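Local atomic coordinates of PUM-HD domain-containing protein (Caenorhabditis elegans, PDB entry 7CGF), a protein that binds RNA through its Pumilio homology domain and probably recognises elements in the 3' untranslated regions of messenger RNAs. Residues Q172-Y186 against Q209-E223. The protein carries 2 engineered substitutions. Numbering follows the deposited sequence. Where two conformers were deposited one is given.
Sequences QFIVDTLLESSNTIY and QTKPVIGQIHKRFDE
Tyr186 carries the guanidinium of Arg220 flat over one face of its ring. The planes are 8° apart, and Arg220 CZ lies 3.5 Å from the ring centroid, a cation-pi stack. The phenol reaches this place with CG anti to the backbone N (chi1 174°). Glu223, three residues on in the helix that Arg220 precedes, takes the edge of the same guanidinium side-on. Arg220 NE hydrogen-bonds to Glu223 OE1, and Arg220 NH2 to Glu223 OE2 at 2.9 Å in a nearly straight salt bridge. With an alanine at Arg220, the Tyr186 face is likely to lose its cation and Glu223 its charge mate.

At the other end, Gln209 NE2 donates to Gln172 OE1 (2.9 Å), coming from above the carbonyl plane. The same NE2 also hydrogen-bonds to Pro168 O, and Gln209 OE1 accepts from Ser206 N, which fixes the amide's rotation.

Between these ends the contact is mostly apolar. Ile185 CD1 meets Val213 CG1 at 3.7 Å, and its CG2 meets Ile217 CG1 at 3.6 Å. Ile185 also packs on Gln216 CB, while Gln216 NE2 hydrogen-bonds to Ser182 O (3.0 Å) on a lone pair.

Helix segments 172-178 and 209-219 run nearly parallel, 18° apart, as in the stacked Pumilio repeats of a PUM-HD, about 11 Å from the bound RNA at the nearest atom. Aliphatic packing thus joins neighbouring helices, with directional polar contacts at both ends.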
ATOM      1  N   GLN A 172      14.684  -1.676 -10.065  1.00 18.96           N
ATOM      2  CA  GLN A 172      14.813  -3.005 -10.658  1.00 19.44           C
ATOM      3  C   GLN A 172      15.304  -4.033  -9.640  1.00 19.40           C
ATOM      4  O   GLN A 172      14.858  -5.184  -9.669  1.00 18.20           O
ATOM      5  CB  GLN A 172      15.759  -2.951 -11.862  1.00 19.99           C
ATOM      6  CG  GLN A 172      15.821  -4.264 -12.629  1.00 20.69           C
ATOM      7  CD  GLN A 172      14.500  -4.645 -13.239  1.00 19.76           C
ATOM      8  OE1 GLN A 172      13.828  -3.833 -13.879  1.00 27.25           O
ATOM      9  NE2 GLN A 172      14.111  -5.898 -13.050  1.00 22.06           N
ATOM     10  N   PHE A 173      16.177  -3.631  -8.707  1.00 20.05           N
ATOM     11  CA  PHE A 173      16.679  -4.585  -7.723  1.00 19.25           C
ATOM     12  C   PHE A 173      15.568  -5.100  -6.821  1.00 20.76           C
ATOM     13  O   PHE A 173      15.670  -6.214  -6.290  1.00 18.50           O
ATOM     14  CB  PHE A 173      17.819  -3.974  -6.897  1.00 22.56           C
ATOM     15  CG  PHE A 173      17.370  -3.047  -5.791  1.00 18.71           C
ATOM     16  CD1 PHE A 173      17.141  -1.697  -6.043  1.00 19.72           C
ATOM     17  CD2 PHE A 173      17.215  -3.520  -4.502  1.00 20.42           C
ATOM     18  CE1 PHE A 173      16.734  -0.848  -5.022  1.00 22.75           C
ATOM     19  CE2 PHE A 173      16.811  -2.668  -3.465  1.00 22.72           C
ATOM     20  CZ  PHE A 173      16.577  -1.336  -3.729  1.00 24.95           C
ATOM     21  N   ILE A 174      14.498  -4.313  -6.641  1.00 17.04           N
ATOM     22  CA  ILE A 174      13.344  -4.777  -5.873  1.00 17.03           C
ATOM     23  C   ILE A 174      12.515  -5.760  -6.691  1.00 15.86           C
ATOM     24  O   ILE A 174      12.060  -6.789  -6.180  1.00 15.99           O
ATOM     25  CB  ILE A 174      12.488  -3.575  -5.410  1.00 19.31           C
ATOM     26  CG1 ILE A 174      13.308  -2.650  -4.509  1.00 21.42           C
ATOM     27  CG2 ILE A 174      11.175  -4.065  -4.753  1.00 20.39           C
ATOM     28  CD1 ILE A 174      12.626  -1.283  -4.239  1.00 18.08           C
ATOM     29  N   VAL A 175      12.317  -5.461  -7.975  1.00 15.61           N
ATOM     30  CA  VAL A 175      11.623  -6.387  -8.865  1.00 15.47           C
ATOM     31  C   VAL A 175      12.377  -7.712  -8.938  1.00 15.53           C
ATOM     32  O   VAL A 175      11.773  -8.785  -8.846  1.00 17.42           O
ATOM     33  CB  VAL A 175      11.449  -5.740 -10.253  1.00 16.70           C
ATOM     34  CG1 VAL A 175      10.829  -6.722 -11.234  1.00 20.67           C
ATOM     35  CG2 VAL A 175      10.568  -4.480 -10.151  1.00 19.76           C
ATOM     36  N   ASP A 176      13.708  -7.660  -9.075  1.00 16.31           N
ATOM     37  CA  ASP A 176      14.504  -8.890  -9.133  1.00 18.02           C
ATOM     38  C   ASP A 176      14.474  -9.651  -7.815  1.00 18.53           C
ATOM     39  O   ASP A 176      14.752 -10.859  -7.793  1.00 16.59           O
ATOM     40  CB  ASP A 176      15.966  -8.591  -9.505  1.00 18.30           C
ATOM     41  CG  ASP A 176      16.124  -8.031 -10.924  1.00 22.67           C
ATOM     42  OD1 ASP A 176      15.177  -8.134 -11.726  1.00 22.65           O
ATOM     43  OD2 ASP A 176      17.214  -7.495 -11.233  1.00 23.50           O
ATOM     44  N   THR A 177      14.188  -8.961  -6.702  1.00 16.24           N
ATOM     45  CA  THR A 177      13.983  -9.674  -5.443  1.00 17.63           C
ATOM     46  C   THR A 177      12.641 -10.395  -5.435  1.00 16.63           C
ATOM     47  O   THR A 177      12.563 -11.556  -5.019  1.00 15.78           O
ATOM     48  CB  THR A 177      14.077  -8.707  -4.265  1.00 14.23           C
ATOM     49  OG1 THR A 177      15.333  -8.049  -4.292  1.00 18.43           O
ATOM     50  CG2 THR A 177      13.969  -9.484  -2.929  1.00 19.25           C
ATOM     51  N   LEU A 178      11.576  -9.742  -5.926  1.00 15.29           N
ATOM     52  CA  LEU A 178      10.307 -10.443  -6.139  1.00 14.46           C
ATOM     53  C   LEU A 178      10.478 -11.675  -7.008  1.00 13.32           C
ATOM     54  O   LEU A 178       9.767 -12.668  -6.820  1.00 16.46           O
ATOM     55  CB  LEU A 178       9.275  -9.514  -6.785  1.00 15.51           C
ATOM     56  CG  LEU A 178       8.774  -8.397  -5.857  1.00 18.08           C
ATOM     57  CD1 LEU A 178       7.802  -7.493  -6.600  1.00 16.98           C
ATOM     58  CD2 LEU A 178       8.085  -9.029  -4.666  1.00 18.67           C
ATOM     59  N   LEU A 179      11.404 -11.625  -7.964  1.00 15.04           N
ATOM     60  CA  LEU A 179      11.656 -12.721  -8.886  1.00 14.54           C
ATOM     61  C   LEU A 179      12.856 -13.581  -8.478  1.00 14.83           C
ATOM     62  O   LEU A 179      13.330 -14.386  -9.286  1.00 15.70           O
ATOM     63  CB  LEU A 179      11.875 -12.164 -10.297  1.00 15.88           C
ATOM     64  CG  LEU A 179      10.663 -11.453 -10.908  1.00 20.81           C
ATOM     65  CD1 LEU A 179      11.079 -10.641 -12.134  1.00 22.18           C
ATOM     66  CD2 LEU A 179       9.599 -12.473 -11.244  1.00 25.83           C
ATOM     67  N   GLU A 180      13.337 -13.468  -7.239  1.00 13.69           N
ATOM     68  CA  GLU A 180      14.622 -14.097  -6.943  1.00 13.35           C
ATOM     69  C   GLU A 180      14.533 -15.626  -6.939  1.00 15.28           C
ATOM     70  O   GLU A 180      15.504 -16.286  -7.317  1.00 15.63           O
ATOM     71  CB  GLU A 180      15.189 -13.552  -5.623  1.00 17.38           C
ATOM     72  CG  GLU A 180      14.538 -14.097  -4.377  1.00 15.63           C
ATOM     73  CD  GLU A 180      14.975 -13.362  -3.103  1.00 26.63           C
ATOM     74  OE1 GLU A 180      15.878 -12.513  -3.174  1.00 25.71           O
ATOM     75  OE2 GLU A 180      14.407 -13.639  -2.038  1.00 27.41           O
ATOM     76  N   SER A 181      13.389 -16.208  -6.550  1.00 13.11           N
ATOM     77  CA  SER A 181      13.177 -17.648  -6.597  1.00 14.38           C
ATOM     78  C   SER A 181      11.757 -17.927  -7.059  1.00 14.61           C
ATOM     79  O   SER A 181      10.932 -17.019  -7.157  1.00 16.25           O
ATOM     80  CB  SER A 181      13.420 -18.313  -5.237  1.00 18.45           C
ATOM     81  OG  SER A 181      14.786 -18.230  -4.897  1.00 21.57           O
ATOM     82  N   SER A 182      11.479 -19.212  -7.309  1.00 16.91           N
ATOM     83  CA  SER A 182      10.178 -19.602  -7.858  1.00 18.12           C
ATOM     84  C   SER A 182       9.025 -19.141  -6.978  1.00 17.74           C
ATOM     85  O   SER A 182       8.020 -18.631  -7.489  1.00 21.17           O
ATOM     86  CB  SER A 182      10.121 -21.116  -8.041  1.00 19.93           C
ATOM     87  OG  SER A 182      11.068 -21.519  -9.005  1.00 20.81           O
ATOM     88  N   ASN A 183       9.157 -19.279  -5.659  1.00 15.99           N
ATOM     89  CA  ASN A 183       8.022 -19.070  -4.768  1.00 15.69           C
ATOM     90  C   ASN A 183       7.970 -17.674  -4.159  1.00 14.08           C
ATOM     91  O   ASN A 183       7.087 -17.417  -3.341  1.00 16.68           O
ATOM     92  CB  ASN A 183       8.044 -20.093  -3.639  1.00 18.71           C
ATOM     93  CG  ASN A 183       9.267 -19.944  -2.740  1.00 26.69           C
ATOM     94  OD1 ASN A 183      10.339 -19.509  -3.184  1.00 30.11           O
ATOM     95  ND2 ASN A 183       9.113 -20.314  -1.472  1.00 41.62           N
ATOM     96  N   THR A 184       8.886 -16.779  -4.520  1.00 15.51           N
ATOM     97  CA  THR A 184       8.973 -15.500  -3.809  1.00 11.51           C
ATOM     98  C   THR A 184       7.711 -14.659  -3.998  1.00 14.36           C
ATOM     99  O   THR A 184       7.219 -14.051  -3.044  1.00 14.28           O
ATOM    100  CB  THR A 184      10.206 -14.732  -4.281  1.00 14.13           C
ATOM    101  OG1 THR A 184      11.346 -15.591  -4.171  1.00 15.25           O
ATOM    102  CG2 THR A 184      10.449 -13.501  -3.392  1.00 15.97           C
ATOM    103  N   ILE A 185       7.178 -14.593  -5.220  1.00 13.36           N
ATOM    104  CA  ILE A 185       5.991 -13.767  -5.432  1.00 13.96           C
ATOM    105  C   ILE A 185       4.800 -14.334  -4.674  1.00 14.52           C
ATOM    106  O   ILE A 185       4.009 -13.583  -4.087  1.00 14.72           O
ATOM    107  CB  ILE A 185       5.701 -13.608  -6.932  1.00 14.74           C
ATOM    108  CG1 ILE A 185       6.442 -12.409  -7.473  1.00 19.90           C
ATOM    109  CG2 ILE A 185       4.195 -13.493  -7.201  1.00 24.68           C
ATOM    110  CD1 ILE A 185       5.887 -11.091  -6.985  1.00 30.08           C
ATOM    111  N   TYR A 186       4.682 -15.658  -4.612  1.00 14.99           N
ATOM    112  CA  TYR A 186       3.626 -16.248  -3.799  1.00 16.93           C
ATOM    113  C   TYR A 186       3.811 -15.870  -2.330  1.00 15.39           C
ATOM    114  O   TYR A 186       2.871 -15.395  -1.676  1.00 15.21           O
ATOM    115  CB  TYR A 186       3.606 -17.772  -3.960  1.00 15.51           C
ATOM    116  CG  TYR A 186       2.612 -18.391  -2.999  1.00 16.74           C
ATOM    117  CD1 TYR A 186       1.265 -18.422  -3.304  1.00 20.18           C
ATOM    118  CD2 TYR A 186       3.024 -18.873  -1.759  1.00 18.44           C
ATOM    119  CE1 TYR A 186       0.350 -18.956  -2.410  1.00 21.08           C
ATOM    120  CE2 TYR A 186       2.121 -19.387  -0.860  1.00 21.08           C
ATOM    121  CZ  TYR A 186       0.789 -19.426  -1.195  1.00 25.28           C
ATOM    122  OH  TYR A 186      -0.109 -19.951  -0.303  1.00 32.70           O
ATOM    123  N   GLN A 209       8.879  -4.506 -16.349  1.00 22.61           N
ATOM    124  CA  GLN A 209       9.127  -4.984 -15.004  1.00 23.88           C
ATOM    125  C   GLN A 209       7.949  -5.799 -14.495  1.00 24.02           C
ATOM    126  O   GLN A 209       8.140  -6.852 -13.884  1.00 22.58           O
ATOM    127  CB  GLN A 209       9.402  -3.808 -14.069  1.00 21.75           C
ATOM    128  CG  GLN A 209      10.750  -3.139 -14.291  1.00 27.30           C
ATOM    129  CD  GLN A 209      10.933  -1.889 -13.443  1.00 22.50           C
ATOM    130  OE1 GLN A 209      10.014  -1.075 -13.322  1.00 31.55           O
ATOM    131  NE2 GLN A 209      12.128  -1.718 -12.883  1.00 22.55           N
ATOM    132  N   THR A 210       6.724  -5.345 -14.758  1.00 19.15           N
ATOM    133  CA  THR A 210       5.574  -6.043 -14.192  1.00 18.18           C
ATOM    134  C   THR A 210       5.226  -7.327 -14.930  1.00 20.34           C
ATOM    135  O   THR A 210       4.605  -8.204 -14.334  1.00 18.71           O
ATOM    136  CB  THR A 210       4.339  -5.139 -14.166  1.00 21.52           C
ATOM    137  OG1 THR A 210       3.961  -4.820 -15.503  1.00 24.21           O
ATOM    138  CG2 THR A 210       4.621  -3.845 -13.394  1.00 22.55           C
ATOM    139  N   LYS A 211       5.576  -7.462 -16.213  1.00 19.24           N
ATOM    140  CA  LYS A 211       5.205  -8.680 -16.936  1.00 18.73           C
ATOM    141  C   LYS A 211       5.671  -9.960 -16.243  1.00 17.03           C
ATOM    142  O   LYS A 211       4.833 -10.842 -15.997  1.00 16.78           O
ATOM    143  CB  LYS A 211       5.731  -8.607 -18.379  1.00 24.19           C
ATOM    144  CG  LYS A 211       5.215  -9.754 -19.234  1.00 27.04           C
ATOM    145  CD  LYS A 211       5.678  -9.663 -20.693  1.00 31.81           C
ATOM    146  CE  LYS A 211       4.985 -10.741 -21.530  1.00 35.69           C
ATOM    147  NZ  LYS A 211       5.368 -10.711 -22.977  1.00 43.00           N
ATOM    148  N   PRO A 212       6.945 -10.122 -15.869  1.00 19.17           N
ATOM    149  CA  PRO A 212       7.321 -11.355 -15.162  1.00 20.16           C
ATOM    150  C   PRO A 212       6.724 -11.463 -13.765  1.00 17.37           C
ATOM    151  O   PRO A 212       6.523 -12.580 -13.280  1.00 15.82           O
ATOM    152  CB  PRO A 212       8.851 -11.287 -15.118  1.00 18.87           C
ATOM    153  CG  PRO A 212       9.175  -9.832 -15.273  1.00 19.97           C
ATOM    154  CD  PRO A 212       8.108  -9.256 -16.140  1.00 21.53           C
ATOM    155  N   VAL A 213       6.479 -10.342 -13.088  1.00 15.86           N
ATOM    156  CA  VAL A 213       5.823 -10.396 -11.780  1.00 16.59           C
ATOM    157  C   VAL A 213       4.416 -10.959 -11.932  1.00 15.93           C
ATOM    158  O   VAL A 213       4.001 -11.882 -11.215  1.00 14.97           O
ATOM    159  CB  VAL A 213       5.808  -8.995 -11.137  1.00 16.57           C
ATOM    160  CG1 VAL A 213       4.921  -8.971  -9.885  1.00 18.29           C
ATOM    161  CG2 VAL A 213       7.226  -8.552 -10.793  1.00 16.08           C
ATOM    162  N   ILE A 214       3.667 -10.415 -12.887  1.00 16.29           N
ATOM    163  CA  ILE A 214       2.325 -10.915 -13.159  1.00 13.22           C
ATOM    164  C   ILE A 214       2.381 -12.372 -13.591  1.00 14.14           C
ATOM    165  O   ILE A 214       1.510 -13.175 -13.237  1.00 16.27           O
ATOM    166  CB  ILE A 214       1.646 -10.010 -14.200  1.00 12.50           C
ATOM    167  CG1 ILE A 214       1.366  -8.646 -13.549  1.00 16.51           C
ATOM    168  CG2 ILE A 214       0.339 -10.647 -14.740  1.00 16.49           C
ATOM    169  CD1 ILE A 214       1.021  -7.522 -14.536  1.00 18.92           C
ATOM    170  N   GLY A 215       3.416 -12.746 -14.347  1.00 17.22           N
ATOM    171  CA  GLY A 215       3.522 -14.132 -14.782  1.00 17.07           C
ATOM    172  C   GLY A 215       3.651 -15.105 -13.624  1.00 16.93           C
ATOM    173  O   GLY A 215       3.080 -16.199 -13.654  1.00 16.90           O
ATOM    174  N   GLN A 216       4.378 -14.704 -12.572  1.00 15.64           N
ATOM    175  CA  GLN A 216       4.477 -15.539 -11.378  1.00 16.12           C
ATOM    176  C   GLN A 216       3.133 -15.647 -10.674  1.00 17.41           C
ATOM    177  O   GLN A 216       2.750 -16.727 -10.215  1.00 16.83           O
ATOM    178  CB  GLN A 216       5.513 -14.973 -10.393  1.00 18.46           C
ATOM    179  CG  GLN A 216       6.968 -15.425 -10.544  1.00 26.17           C
ATOM    180  CD  GLN A 216       7.130 -16.819 -11.124  1.00 21.25           C
ATOM    181  OE1 GLN A 216       7.187 -16.958 -12.329  1.00 18.56           O
ATOM    182  NE2 GLN A 216       7.220 -17.846 -10.276  1.00 18.95           N
ATOM    183  N   ILE A 217       2.413 -14.530 -10.557  1.00 15.31           N
ATOM    184  CA  ILE A 217       1.090 -14.564  -9.927  1.00 14.97           C
ATOM    185  C   ILE A 217       0.172 -15.537 -10.659  1.00 14.90           C
ATOM    186  O   ILE A 217      -0.552 -16.318 -10.032  1.00 15.96           O
ATOM    187  CB  ILE A 217       0.496 -13.144  -9.864  1.00 15.30           C
ATOM    188  CG1 ILE A 217       1.346 -12.251  -8.947  1.00 13.44           C
ATOM    189  CG2 ILE A 217      -0.955 -13.199  -9.372  1.00 17.01           C
ATOM    190  CD1 ILE A 217       1.125 -10.763  -9.128  1.00 14.82           C
ATOM    191  N   HIS A 218       0.194 -15.514 -11.997  0.53 17.62           N
ATOM    192  CA  HIS A 218      -0.659 -16.414 -12.775  0.53 18.10           C
ATOM    193  C   HIS A 218      -0.380 -17.882 -12.451  0.53 16.28           C
ATOM    194  O   HIS A 218      -1.303 -18.705 -12.441  0.53 16.80           O
ATOM    195  CB  HIS A 218      -0.471 -16.161 -14.276  0.53 18.89           C
ATOM    196  CG  HIS A 218      -1.313 -15.047 -14.828  0.53 18.99           C
ATOM    197  ND1 HIS A 218      -0.787 -14.051 -15.625  0.53 19.52           N
ATOM    198  CD2 HIS A 218      -2.643 -14.792 -14.735  0.53 12.97           C
ATOM    199  CE1 HIS A 218      -1.751 -13.220 -15.983  0.53 16.27           C
ATOM    200  NE2 HIS A 218      -2.886 -13.647 -15.457  0.53 19.10           N
ATOM    201  N   LYS A 219       0.888 -18.237 -12.195  1.00 16.15           N
ATOM    202  CA  LYS A 219       1.224 -19.643 -11.982  1.00 18.96           C
ATOM    203  C   LYS A 219       0.532 -20.228 -10.761  1.00 18.61           C
ATOM    204  O   LYS A 219       0.217 -21.425 -10.747  1.00 19.10           O
ATOM    205  CB  LYS A 219       2.742 -19.811 -11.862  1.00 17.71           C
ATOM    206  CG  LYS A 219       3.488 -19.467 -13.172  1.00 19.24           C
ATOM    207  CD  LYS A 219       5.008 -19.529 -12.973  1.00 18.60           C
ATOM    208  CE  LYS A 219       5.752 -19.063 -14.234  1.00 22.09           C
ATOM    209  NZ  LYS A 219       7.250 -19.063 -14.072  1.00 21.28           N
ATOM    210  N   ARG A 220       0.276 -19.417  -9.735  1.00 14.54           N
ATOM    211  CA  ARG A 220      -0.436 -19.864  -8.539  1.00 16.10           C
ATOM    212  C   ARG A 220      -1.673 -19.011  -8.305  1.00 16.92           C
ATOM    213  O   ARG A 220      -2.014 -18.640  -7.181  1.00 17.06           O
ATOM    214  CB  ARG A 220       0.495 -19.871  -7.333  1.00 18.12           C
ATOM    215  CG  ARG A 220       1.591 -20.896  -7.537  1.00 17.57           C
ATOM    216  CD  ARG A 220       2.547 -20.963  -6.381  1.00 17.29           C
ATOM    217  NE  ARG A 220       1.904 -21.497  -5.198  1.00 18.84           N
ATOM    218  CZ  ARG A 220       2.548 -21.715  -4.057  1.00 22.28           C
ATOM    219  NH1 ARG A 220       3.843 -21.452  -3.971  1.00 23.49           N
ATOM    220  NH2 ARG A 220       1.905 -22.191  -3.011  1.00 22.45           N
ATOM    221  N   PHE A 221      -2.371 -18.730  -9.403  1.00 15.11           N
ATOM    222  CA  PHE A 221      -3.481 -17.786  -9.385  1.00 15.81           C
ATOM    223  C   PHE A 221      -4.564 -18.182  -8.390  1.00 17.42           C
ATOM    224  O   PHE A 221      -5.007 -17.353  -7.583  1.00 16.87           O
ATOM    225  CB  PHE A 221      -4.090 -17.678 -10.784  1.00 17.31           C
ATOM    226  CG  PHE A 221      -5.199 -16.676 -10.860  1.00 17.03           C
ATOM    227  CD1 PHE A 221      -4.907 -15.327 -10.960  1.00 20.16           C
ATOM    228  CD2 PHE A 221      -6.528 -17.077 -10.783  1.00 20.19           C
ATOM    229  CE1 PHE A 221      -5.907 -14.395 -11.008  1.00 22.52           C
ATOM    230  CE2 PHE A 221      -7.537 -16.133 -10.836  1.00 21.77           C
ATOM    231  CZ  PHE A 221      -7.211 -14.792 -10.944  1.00 20.57           C
ATOM    232  N   ASP A 222      -5.045 -19.428  -8.462  1.00 17.71           N
ATOM    233  CA  ASP A 222      -6.183 -19.804  -7.630  1.00 21.40           C
ATOM    234  C   ASP A 222      -5.869 -19.638  -6.147  1.00 19.68           C
ATOM    235  O   ASP A 222      -6.713 -19.151  -5.381  1.00 20.32           O
ATOM    236  CB  ASP A 222      -6.607 -21.242  -7.910  1.00 19.55           C
ATOM    237  CG  ASP A 222      -7.200 -21.424  -9.286  1.00 28.20           C
ATOM    238  OD1 ASP A 222      -7.372 -20.427 -10.023  1.00 24.68           O
ATOM    239  OD2 ASP A 222      -7.503 -22.588  -9.617  1.00 31.70           O
ATOM    240  N   GLU A 223      -4.662 -20.039  -5.725  1.00 17.17           N
ATOM    241  CA  GLU A 223      -4.295 -19.926  -4.316  1.00 19.25           C
ATOM    242  C   GLU A 223      -4.183 -18.469  -3.900  1.00 17.32           C
ATOM    243  O   GLU A 223      -4.634 -18.081  -2.811  1.00 18.14           O
ATOM    244  CB  GLU A 223      -2.966 -20.621  -4.056  1.00 20.63           C
ATOM    245  CG  GLU A 223      -2.908 -22.097  -4.277  1.00 27.19           C
ATOM    246  CD  GLU A 223      -1.470 -22.550  -4.240  1.00 31.34           C
ATOM    247  OE1 GLU A 223      -0.832 -22.637  -5.328  1.00 27.27           O
ATOM    248  OE2 GLU A 223      -0.970 -22.727  -3.107  1.00 32.51           O
TER